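Local coordinates for 43.8 kDa insecticidal crystal protein (Bacillus thuringiensis, PDB 4JP0) that acts as one component of a binary insecticidal toxin, together with Cry34Ab1, against western corn rootworm larvae, whose midgut epithelium is probably the primary target, at residues A[202-207]-A[321-326]; A[144-149]-A[178-183]; A[184-189]-A[244-249]; A[58-63]-A[195-200]. All coordinates share one frame; numbering follows the deposited sequence.

Contact 1 of 4, residues A[202-207]-A[321-326]; sequences YYILKK and YRYNGS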
# COMPACT_ATOMS: atom_id res chain seq x y z
N TYR A 202 3.39 12.36 -4.20
CA TYR A 202 2.70 11.27 -3.50
C TYR A 202 1.66 10.64 -4.38
O TYR A 202 0.81 11.34 -4.94
CB TYR A 202 2.05 11.73 -2.20
CG TYR A 202 3.08 12.07 -1.16
CD1 TYR A 202 3.61 13.38 -1.06
CD2 TYR A 202 3.57 11.09 -0.30
CE1 TYR A 202 4.58 13.71 -0.08
CE2 TYR A 202 4.53 11.40 0.67
CZ TYR A 202 5.03 12.70 0.77
OH TYR A 202 5.99 12.94 1.71
N TYR A 203 1.71 9.31 -4.49
CA TYR A 203 0.65 8.58 -5.21
C TYR A 203 -0.40 8.17 -4.20
O TYR A 203 -0.10 8.03 -3.01
CB TYR A 203 1.23 7.30 -5.85
CG TYR A 203 1.97 7.56 -7.17
CD1 TYR A 203 3.07 8.40 -7.21
CD2 TYR A 203 1.54 6.94 -8.37
CE1 TYR A 203 3.74 8.66 -8.42
CE2 TYR A 203 2.18 7.16 -9.54
CZ TYR A 203 3.29 8.02 -9.57
OH TYR A 203 3.93 8.23 -10.76
N ILE A 204 -1.63 7.92 -4.67
CA ILE A 204 -2.71 7.44 -3.82
C ILE A 204 -2.90 5.94 -4.04
O ILE A 204 -3.10 5.47 -5.17
CB ILE A 204 -4.01 8.17 -4.17
CG1 ILE A 204 -3.86 9.65 -3.90
CG2 ILE A 204 -5.21 7.67 -3.31
CD1 ILE A 204 -5.00 10.50 -4.55
N LEU A 205 -2.80 5.19 -2.96
CA LEU A 205 -3.03 3.74 -3.00
C LEU A 205 -4.34 3.47 -2.20
O LEU A 205 -4.47 3.80 -1.01
CB LEU A 205 -1.81 3.00 -2.43
CG LEU A 205 -1.88 1.49 -2.27
CD1 LEU A 205 -2.28 0.80 -3.58
CD2 LEU A 205 -0.54 0.93 -1.73
N LYS A 206 -5.32 2.89 -2.89
CA LYS A 206 -6.63 2.64 -2.32
C LYS A 206 -6.84 1.16 -2.21
O LYS A 206 -6.32 0.39 -3.04
CB LYS A 206 -7.70 3.13 -3.28
CG LYS A 206 -7.57 4.56 -3.72
CD LYS A 206 -8.86 4.98 -4.44
CE LYS A 206 -8.72 6.34 -5.07
NZ LYS A 206 -9.97 6.81 -5.68
N LYS A 207 -7.63 0.79 -1.21
CA LYS A 207 -8.10 -0.59 -1.05
C LYS A 207 -9.63 -0.62 -0.99
O LYS A 207 -10.22 -0.09 -0.04
CB LYS A 207 -7.55 -1.28 0.20
CG LYS A 207 -7.77 -2.80 0.13
CD LYS A 207 -7.41 -3.57 1.43
CE LYS A 207 -8.50 -3.44 2.50
NZ LYS A 207 -8.18 -4.23 3.74
N TYR A 321 -2.84 5.29 -7.97
CA TYR A 321 -3.09 6.47 -8.80
C TYR A 321 -2.04 7.56 -8.68
O TYR A 321 -1.57 7.87 -7.55
CB TYR A 321 -4.41 7.11 -8.37
CG TYR A 321 -5.62 6.18 -8.43
CD1 TYR A 321 -5.85 5.25 -7.42
CD2 TYR A 321 -6.50 6.21 -9.51
CE1 TYR A 321 -6.92 4.40 -7.48
CE2 TYR A 321 -7.60 5.35 -9.56
CZ TYR A 321 -7.79 4.45 -8.55
OH TYR A 321 -8.87 3.58 -8.58
N ARG A 322 -1.66 8.12 -9.83
CA ARG A 322 -0.88 9.35 -9.85
C ARG A 322 -1.86 10.42 -9.41
O ARG A 322 -3.07 10.28 -9.62
CB ARG A 322 -0.53 9.77 -11.26
CG ARG A 322 0.53 9.05 -11.94
CD ARG A 322 1.02 9.79 -13.20
NE ARG A 322 1.63 8.81 -14.08
CZ ARG A 322 1.57 8.83 -15.39
NH1 ARG A 322 0.91 9.80 -16.02
NH2 ARG A 322 2.18 7.85 -16.06
N TYR A 323 -1.38 11.51 -8.82
CA TYR A 323 -2.32 12.57 -8.48
C TYR A 323 -1.79 13.89 -8.89
O TYR A 323 -0.88 14.41 -8.16
CB TYR A 323 -2.66 12.68 -7.01
CG TYR A 323 -3.81 13.66 -6.83
CD1 TYR A 323 -5.12 13.24 -6.99
CD2 TYR A 323 -3.58 15.02 -6.63
CE1 TYR A 323 -6.17 14.10 -6.85
CE2 TYR A 323 -4.67 15.92 -6.50
CZ TYR A 323 -5.96 15.44 -6.62
OH TYR A 323 -7.08 16.24 -6.50
N ASN A 324 -2.42 14.40 -9.99
CA ASN A 324 -2.14 15.64 -10.75
C ASN A 324 -3.29 16.64 -10.79
O ASN A 324 -3.46 17.28 -11.83
CB ASN A 324 -1.92 15.29 -12.25
CG ASN A 324 -3.28 15.06 -13.05
OD1 ASN A 324 -4.33 14.82 -12.47
ND2 ASN A 324 -3.21 15.12 -14.40
N GLY A 325 -4.05 16.80 -9.71
CA GLY A 325 -5.26 17.59 -9.77
C GLY A 325 -6.45 16.67 -10.05
O GLY A 325 -7.59 17.10 -9.97
N SER A 326 -6.14 15.44 -10.45
CA SER A 326 -7.10 14.36 -10.66
C SER A 326 -6.33 13.06 -10.51
O SER A 326 -5.10 13.08 -10.52
CB SER A 326 -7.77 14.43 -12.05
OG SER A 326 -6.96 13.88 -13.08
O HOH W 1 0.60 14.08 -5.17
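Ile204 and Tyr321 form an antiparallel hydrogen-bonded pair, and the tight part of the contact is built round it. Ile204 N gives its hydrogen to Tyr321 O at 2.9 Å, and Tyr321 N returns one to Ile204 O at 2.8 Å. Beside this pair the Tyr203 ring lies along Arg322: the CA of Arg322 stands over one face, 4.1 Å from the ring centroid and 29° off its normal, a CH-pi contact. CG of Arg322 reaches CE2 of Tyr203 at 3.5 Å. The two side chains run in the same direction, with ring and guanidinium planes 85° apart, and both polar ends reach Asp188, by a salt bridge from Arg322 NE and a hydrogen bond with Tyr203 OH. The buried Ile204 adds an apolar touch, its CD1 meeting CD1 of Tyr323 at 3.7 Å. The two segments belong to neighbouring strands, 202-221 and 307-323, in the four-stranded antiparallel sheet of the P42 toxin region. Their short axes run 142° apart; one bridge, Ile204 with Tyr321, falls within the two segments. The partly exposed side is still in close contact where Lys206, extended beyond CG, passes roughly perpendicular to the Tyr321 side chain, CE lying 3.6 Å from CE1 of Tyr321. Its NZ stands over the ring face, 4.6 Å from the centroid, a cation-pi contact; the same NZ forms a salt bridge with Glu327. Looser is the link near the strand end, where a water donates to Tyr202 O and, only weakly, to Tyr323 O.

Contact 2 of 4, residues A[144-149]-A[178-183]; sequences QLPQKP and WTLVPC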
# COMPACT_ATOMS: atom_id res chain seq x y z
N GLN A 144 0.59 21.10 -1.92
CA GLN A 144 -0.63 20.69 -1.23
C GLN A 144 -0.93 19.24 -1.63
O GLN A 144 -0.86 18.86 -2.81
CB GLN A 144 -1.80 21.62 -1.61
CG GLN A 144 -1.61 23.14 -1.26
CD GLN A 144 -1.47 23.42 0.25
OE1 GLN A 144 -2.00 22.67 1.08
NE2 GLN A 144 -0.78 24.51 0.61
N LEU A 145 -1.25 18.42 -0.64
CA LEU A 145 -1.45 16.99 -0.89
C LEU A 145 -2.91 16.62 -1.04
O LEU A 145 -3.77 17.33 -0.58
CB LEU A 145 -0.82 16.19 0.23
CG LEU A 145 0.70 16.33 0.32
CD1 LEU A 145 1.26 15.16 1.10
CD2 LEU A 145 1.34 16.37 -1.06
N PRO A 146 -3.19 15.51 -1.72
CA PRO A 146 -4.56 15.02 -1.87
C PRO A 146 -5.13 14.79 -0.47
O PRO A 146 -4.42 14.31 0.39
CB PRO A 146 -4.40 13.68 -2.61
CG PRO A 146 -3.04 13.70 -3.21
CD PRO A 146 -2.19 14.63 -2.37
N GLN A 147 -6.39 15.15 -0.29
CA GLN A 147 -7.15 15.08 0.94
C GLN A 147 -7.75 13.66 1.07
O GLN A 147 -8.27 13.15 0.11
CB GLN A 147 -8.30 16.10 0.79
CG GLN A 147 -9.31 16.16 1.92
CD GLN A 147 -10.63 16.89 1.53
OE1 GLN A 147 -10.68 17.68 0.57
NE2 GLN A 147 -11.69 16.64 2.30
N LYS A 148 -7.58 13.02 2.23
CA LYS A 148 -8.14 11.69 2.43
C LYS A 148 -9.68 11.75 2.48
O LYS A 148 -10.26 12.53 3.22
CB LYS A 148 -7.57 11.12 3.73
CG LYS A 148 -8.02 9.71 4.10
CD LYS A 148 -7.23 9.28 5.33
CE LYS A 148 -7.37 7.81 5.63
NZ LYS A 148 -6.08 7.25 6.21
N PRO A 149 -10.33 10.93 1.69
CA PRO A 149 -11.80 10.88 1.64
C PRO A 149 -12.38 10.07 2.82
O PRO A 149 -11.67 9.62 3.72
CB PRO A 149 -12.06 10.20 0.28
CG PRO A 149 -10.95 9.20 0.21
CD PRO A 149 -9.72 9.90 0.82
N TRP A 178 -6.90 3.90 2.44
CA TRP A 178 -6.38 4.89 1.52
C TRP A 178 -5.10 5.41 2.14
O TRP A 178 -5.05 5.67 3.35
CB TRP A 178 -7.42 6.01 1.41
CG TRP A 178 -7.24 7.17 0.49
CD1 TRP A 178 -7.92 7.39 -0.67
CD2 TRP A 178 -6.45 8.35 0.72
NE1 TRP A 178 -7.57 8.61 -1.21
CE2 TRP A 178 -6.66 9.22 -0.39
CE3 TRP A 178 -5.55 8.74 1.72
CZ2 TRP A 178 -6.04 10.46 -0.50
CZ3 TRP A 178 -4.92 9.98 1.61
CH2 TRP A 178 -5.16 10.82 0.51
N THR A 179 -4.05 5.53 1.36
CA THR A 179 -2.78 5.98 1.95
C THR A 179 -1.91 6.58 0.86
O THR A 179 -2.10 6.30 -0.30
CB THR A 179 -2.11 4.82 2.69
OG1 THR A 179 -1.00 5.28 3.48
CG2 THR A 179 -1.51 3.80 1.70
N LEU A 180 -0.99 7.46 1.25
CA LEU A 180 -0.15 8.17 0.28
C LEU A 180 1.21 7.50 0.19
O LEU A 180 1.86 7.22 1.22
CB LEU A 180 0.04 9.60 0.73
CG LEU A 180 -1.23 10.44 0.67
CD1 LEU A 180 -0.95 11.88 1.10
CD2 LEU A 180 -1.77 10.41 -0.73
N VAL A 181 1.65 7.23 -1.04
CA VAL A 181 2.92 6.53 -1.23
C VAL A 181 3.93 7.41 -1.93
O VAL A 181 3.67 7.91 -3.00
CB VAL A 181 2.71 5.22 -2.04
CG1 VAL A 181 4.06 4.49 -2.33
CG2 VAL A 181 1.73 4.32 -1.30
N PRO A 182 5.08 7.60 -1.31
CA PRO A 182 6.16 8.37 -1.93
C PRO A 182 6.45 7.89 -3.37
O PRO A 182 6.60 6.69 -3.62
CB PRO A 182 7.34 8.03 -1.04
CG PRO A 182 6.72 7.91 0.36
CD PRO A 182 5.42 7.12 0.04
N CYS A 183 6.58 8.83 -4.29
CA CYS A 183 6.79 8.48 -5.69
C CYS A 183 8.07 7.68 -5.89
O CYS A 183 8.12 6.87 -6.79
CB CYS A 183 6.75 9.72 -6.61
SG CYS A 183 8.03 10.94 -6.24
O HOH W 2 -7.18 4.30 5.58
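At the outer edge of the four-stranded antiparallel sheet, the linker that follows strand 135-142 runs alongside strand 174-182 in the opposite direction, and Trp178 is the platform on which Lys148 and Pro149 rest. The touching parts run 177° apart, yet the nearest CA pair, Lys148 and Trp178, is 7.1 Å apart, too far for strand pairing; the contact is made largely by the indole against backbone and side-chain atoms of the linker. Because CG of Trp178 is anti to the backbone N, the indole reaches out beneath the linker. Two CH-pi contacts cover the same face: Lys148 CA sits 3.6 Å from the centroid of the six-membered ring, 10° off its normal, and Pro149 CD 3.3 Å from that of the five-membered ring, 12° off. Pro146 O instead approaches the ring edge at CH2. Ile204 of the adjacent strand also packs on the indole. Toward the start of the linker the contact is apolar, with CD1 of Leu145 touching CD1 of Leu180 at 4.0 Å and Pro146 CG facing Leu180 CD2. The aliphatic part of Lys148 overlaps the indole head to tail, CG lying 3.6 Å from CE3 of Trp178, and carries NZ to a weak hydrogen bond with Trp178 O at 3.4 Å.

Contact 3 of 4, residues A[184-189]-A[244-249]; sequences IMVNDP and INTLGF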
# COMPACT_ATOMS: atom_id res chain seq x y z
N ILE A 184 9.08 7.88 -5.04
CA ILE A 184 10.31 7.13 -5.15
C ILE A 184 10.10 5.64 -4.98
O ILE A 184 10.92 4.85 -5.44
CB ILE A 184 11.40 7.65 -4.16
CG1 ILE A 184 10.86 7.66 -2.72
CG2 ILE A 184 11.85 9.08 -4.57
CD1 ILE A 184 11.97 7.84 -1.65
N MET A 185 9.01 5.25 -4.31
CA MET A 185 8.70 3.84 -4.07
C MET A 185 7.78 3.28 -5.16
O MET A 185 7.34 2.13 -5.07
CB MET A 185 8.01 3.69 -2.72
CG MET A 185 8.88 4.12 -1.56
SD MET A 185 7.95 4.20 -0.04
CE MET A 185 9.11 5.12 0.98
N VAL A 186 7.48 4.10 -6.16
CA VAL A 186 6.59 3.69 -7.23
C VAL A 186 7.29 3.62 -8.56
O VAL A 186 7.89 4.59 -8.98
CB VAL A 186 5.41 4.67 -7.36
CG1 VAL A 186 4.60 4.36 -8.63
CG2 VAL A 186 4.55 4.60 -6.10
N ASN A 187 7.21 2.46 -9.23
CA ASN A 187 7.79 2.33 -10.55
C ASN A 187 6.69 2.64 -11.55
O ASN A 187 5.80 1.82 -11.77
CB ASN A 187 8.36 0.92 -10.75
CG ASN A 187 8.70 0.61 -12.21
OD1 ASN A 187 9.23 1.50 -12.92
ND2 ASN A 187 8.47 -0.51 -12.73
N ASP A 188 6.75 3.85 -12.12
CA ASP A 188 5.74 4.36 -13.07
C ASP A 188 6.49 4.64 -14.37
O ASP A 188 7.03 5.73 -14.58
CB ASP A 188 5.10 5.63 -12.51
CG ASP A 188 3.91 6.14 -13.35
OD1 ASP A 188 3.73 5.72 -14.52
OD2 ASP A 188 3.10 6.97 -12.92
N PRO A 189 6.55 3.62 -15.22
CA PRO A 189 7.33 3.66 -16.47
C PRO A 189 6.82 4.65 -17.51
O PRO A 189 7.51 4.92 -18.50
CB PRO A 189 7.19 2.24 -17.01
CG PRO A 189 5.89 1.78 -16.45
CD PRO A 189 5.90 2.31 -15.02
N ILE A 244 3.84 -6.33 -8.03
CA ILE A 244 5.24 -6.52 -7.71
C ILE A 244 6.09 -5.50 -8.45
O ILE A 244 6.87 -4.77 -7.85
CB ILE A 244 5.73 -7.93 -8.07
CG1 ILE A 244 4.93 -8.99 -7.33
CG2 ILE A 244 7.25 -8.04 -7.74
CD1 ILE A 244 5.11 -10.42 -7.91
N ASN A 245 5.98 -5.42 -9.77
CA ASN A 245 6.90 -4.51 -10.44
C ASN A 245 6.59 -3.03 -10.16
O ASN A 245 7.46 -2.18 -10.34
CB ASN A 245 7.00 -4.80 -11.94
CG ASN A 245 8.06 -5.92 -12.29
OD1 ASN A 245 8.80 -6.44 -11.41
ND2 ASN A 245 8.12 -6.29 -13.56
N THR A 246 5.38 -2.72 -9.70
CA THR A 246 5.03 -1.32 -9.43
C THR A 246 5.32 -0.88 -8.00
O THR A 246 5.81 0.22 -7.80
CB THR A 246 3.53 -1.03 -9.75
OG1 THR A 246 3.21 -1.46 -11.08
CG2 THR A 246 3.30 0.45 -9.84
N LEU A 247 5.03 -1.73 -7.02
CA LEU A 247 5.20 -1.38 -5.61
C LEU A 247 6.14 -2.28 -4.82
O LEU A 247 6.46 -1.98 -3.67
CB LEU A 247 3.84 -1.42 -4.91
CG LEU A 247 2.84 -0.35 -5.38
CD1 LEU A 247 1.48 -0.63 -4.78
CD2 LEU A 247 3.37 1.07 -5.01
N GLY A 248 6.58 -3.39 -5.40
CA GLY A 248 7.50 -4.26 -4.67
C GLY A 248 6.87 -5.16 -3.61
O GLY A 248 7.52 -5.56 -2.64
N PHE A 249 5.59 -5.47 -3.77
CA PHE A 249 4.97 -6.46 -2.89
C PHE A 249 3.98 -7.32 -3.66
O PHE A 249 3.55 -6.94 -4.75
CB PHE A 249 4.42 -5.90 -1.56
CG PHE A 249 3.16 -5.10 -1.67
CD1 PHE A 249 1.92 -5.70 -1.51
CD2 PHE A 249 3.22 -3.72 -1.79
CE1 PHE A 249 0.77 -4.96 -1.57
CE2 PHE A 249 2.08 -2.97 -1.86
CZ PHE A 249 0.85 -3.56 -1.73
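Asn187 faces the last turn of helix 240-247 with both its backbone and its side-chain amide. Its N-H points almost straight at Thr246 O, 3.0 Å away with an angle of 174° at the hydrogen, in the carbonyl plane and on a lone pair. A chi1 of 167° swings the side chain away from its own backbone N and brings ND2 to Asn245 O at 3.1 Å. That oxygen lies in the plane of the Asn187 amide, whereas ND2 stands 44° out of the Asn245 carbonyl plane. Two successive carbonyls of the helix end are thus gripped by one residue. Thr246 answers with its methyl: CG2 lies 3.4 Å from Asn187 O, while OG1 bonds back to Thr242 O within the helix. Val186 and Leu247 run alongside one another and meet through CG2 of Val186 and CD2 of Leu247 at 3.9 Å. Just beyond, Gly248 leaves the helix with positive phi and its N bonds to Ile244 O, closing the turn. The loop between strand 174-182 and helix 193-199 is in this way fastened to helix 240-247, and Val186, Thr246 and Leu247 all pack on Leu320 of strand 307-323, with Ile330 and Met331 of strand 327-346 alongside.

Contact 4 of 4, residues A[58-63]-A[195-200]; sequences IITSYA and TQIKTT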
# COMPACT_ATOMS: atom_id res chain seq x y z
N ILE A 58 13.64 9.50 3.96
CA ILE A 58 14.49 9.33 2.78
C ILE A 58 14.70 10.75 2.26
O ILE A 58 13.73 11.52 2.15
CB ILE A 58 13.78 8.51 1.68
CG1 ILE A 58 13.46 7.09 2.19
CG2 ILE A 58 14.65 8.45 0.44
CD1 ILE A 58 14.74 6.30 2.60
N ILE A 59 15.93 11.13 1.98
CA ILE A 59 16.20 12.49 1.48
C ILE A 59 16.46 12.41 -0.04
O ILE A 59 17.47 11.78 -0.50
CB ILE A 59 17.42 13.07 2.21
CG1 ILE A 59 17.20 13.02 3.74
CG2 ILE A 59 17.73 14.50 1.66
CD1 ILE A 59 18.42 13.56 4.59
N THR A 60 15.58 13.05 -0.81
CA THR A 60 15.55 12.85 -2.26
C THR A 60 15.97 14.08 -3.01
O THR A 60 15.52 15.18 -2.69
CB THR A 60 14.12 12.54 -2.68
OG1 THR A 60 13.65 11.40 -1.93
CG2 THR A 60 14.04 12.15 -4.18
N SER A 61 16.83 13.89 -4.00
CA SER A 61 17.24 15.03 -4.83
C SER A 61 15.99 15.48 -5.61
O SER A 61 15.40 14.71 -6.40
CB SER A 61 18.35 14.60 -5.77
OG SER A 61 18.91 15.75 -6.39
N TYR A 62 15.60 16.73 -5.43
CA TYR A 62 14.31 17.15 -5.98
C TYR A 62 14.38 17.49 -7.45
O TYR A 62 14.86 18.54 -7.81
CB TYR A 62 13.73 18.31 -5.17
CG TYR A 62 12.36 18.76 -5.64
CD1 TYR A 62 11.23 18.00 -5.38
CD2 TYR A 62 12.20 19.93 -6.37
CE1 TYR A 62 9.97 18.41 -5.81
CE2 TYR A 62 10.97 20.35 -6.79
CZ TYR A 62 9.86 19.59 -6.54
OH TYR A 62 8.61 20.02 -6.93
N ALA A 63 13.93 16.56 -8.30
CA ALA A 63 13.91 16.76 -9.74
C ALA A 63 15.31 17.06 -10.27
O ALA A 63 15.50 17.86 -11.21
CB ALA A 63 12.98 17.88 -10.12
N THR A 195 9.74 14.71 -13.62
CA THR A 195 8.41 15.22 -13.79
C THR A 195 7.47 14.61 -12.74
O THR A 195 6.57 15.28 -12.23
CB THR A 195 7.88 14.89 -15.18
OG1 THR A 195 8.77 15.45 -16.15
CG2 THR A 195 6.57 15.64 -15.42
N GLN A 196 7.71 13.34 -12.44
CA GLN A 196 6.99 12.64 -11.40
C GLN A 196 7.01 13.35 -10.03
O GLN A 196 5.97 13.61 -9.41
CB GLN A 196 7.58 11.22 -11.25
CG GLN A 196 6.79 10.34 -10.31
CD GLN A 196 7.47 9.03 -10.02
OE1 GLN A 196 8.64 9.02 -9.65
NE2 GLN A 196 6.74 7.91 -10.17
N ILE A 197 8.20 13.65 -9.54
CA ILE A 197 8.28 14.28 -8.24
C ILE A 197 7.70 15.72 -8.23
O ILE A 197 7.28 16.20 -7.20
CB ILE A 197 9.73 14.24 -7.69
CG1 ILE A 197 9.69 14.38 -6.16
CG2 ILE A 197 10.58 15.36 -8.33
CD1 ILE A 197 10.97 13.91 -5.48
N LYS A 198 7.73 16.41 -9.38
CA LYS A 198 7.22 17.76 -9.45
C LYS A 198 5.71 17.83 -9.52
O LYS A 198 5.12 18.82 -9.07
CB LYS A 198 7.82 18.49 -10.67
CG LYS A 198 9.21 18.95 -10.37
CD LYS A 198 9.97 19.41 -11.61
CE LYS A 198 9.50 20.73 -12.12
NZ LYS A 198 9.81 20.84 -13.59
N THR A 199 5.09 16.78 -10.04
CA THR A 199 3.66 16.80 -10.27
C THR A 199 2.90 15.82 -9.41
O THR A 199 1.74 16.07 -9.11
CB THR A 199 3.30 16.55 -11.75
OG1 THR A 199 3.77 15.26 -12.16
CG2 THR A 199 4.01 17.56 -12.65
N THR A 200 3.50 14.72 -9.00
CA THR A 200 2.79 13.74 -8.23
C THR A 200 3.70 13.09 -7.19
O THR A 200 3.91 11.95 -7.21
CB THR A 200 2.07 12.67 -9.14
OG1 THR A 200 1.49 11.68 -8.33
CG2 THR A 200 3.02 12.03 -10.09
O HOH W 3 6.26 18.48 -5.97
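Thr60, on the last part of strand 56-61, touches the helix first: its CG2 meets CD1 of Ile197 at 3.8 Å, the two side chains overlapping from opposing directions. Ser61 turns away, its hydroxyl bonded to Asn65 OD1. Tyr62 then carries much of the contact. Its chi1 of -177° sets the ring opposite the backbone N and extends it toward the helix, where it lies askew to Ile197; CE1 of Tyr62 is 4.0 Å from CG2 of Ile197, and CD1 is equally near that methyl. The far end of the ring reaches Lys198, whose side chain runs roughly perpendicular to that of Tyr62, with CG 3.7 Å from Tyr62 OH. A water in the plane of the ring, at its edge, lies 3.0 Å from Tyr62 OH and donates to Ile197 O at 2.8 Å, so a solvent molecule couples the phenol to a carbonyl near the helix end. A weaker bond runs from this water to Lys198 O. Ala63, on positive phi (58°), directs its CB at the helix, where it meets Ile197 CG2 at 3.9 Å and Lys198 CD at 3.7 Å. On this side Ile197 therefore meets three residues: its CG1-CD1 branch touches Thr60 and Tyr62, and its CG2 touches Tyr62 and Ala63. Lys198 flanks it on the exposed side. This is an interdomain packing interface, in which a strand and turn of the ricin B-type beta-trefoil lectin region abut helix 193-199 of the P42 toxin region.

Overall arrangement
The four contacts cluster near the junction of the lectin-like and P42 toxin regions. Contacts 1 and 2, with centres about 6 Å apart, share a sheet: strand 202-221 pairs with 174-182 on one side and 307-323 on the other, and the bond from Val181 N to Tyr203 O, 2.8 Å, belongs to the first pairing. Contact 3, about 14 Å from contact 1, supplies Asp188, whose OD2 lies 2.6 Å from both Arg322 NE and Tyr203 OH. Contact 4, centred about 15 Å from each of the others, joins the group through Gln196 NE2, 2.9 Å from Tyr203 OH, and Thr200 OG1, 2.9 Å from Tyr323 N. Cys183 of contact 2 also packs on Gln196 and Ile197.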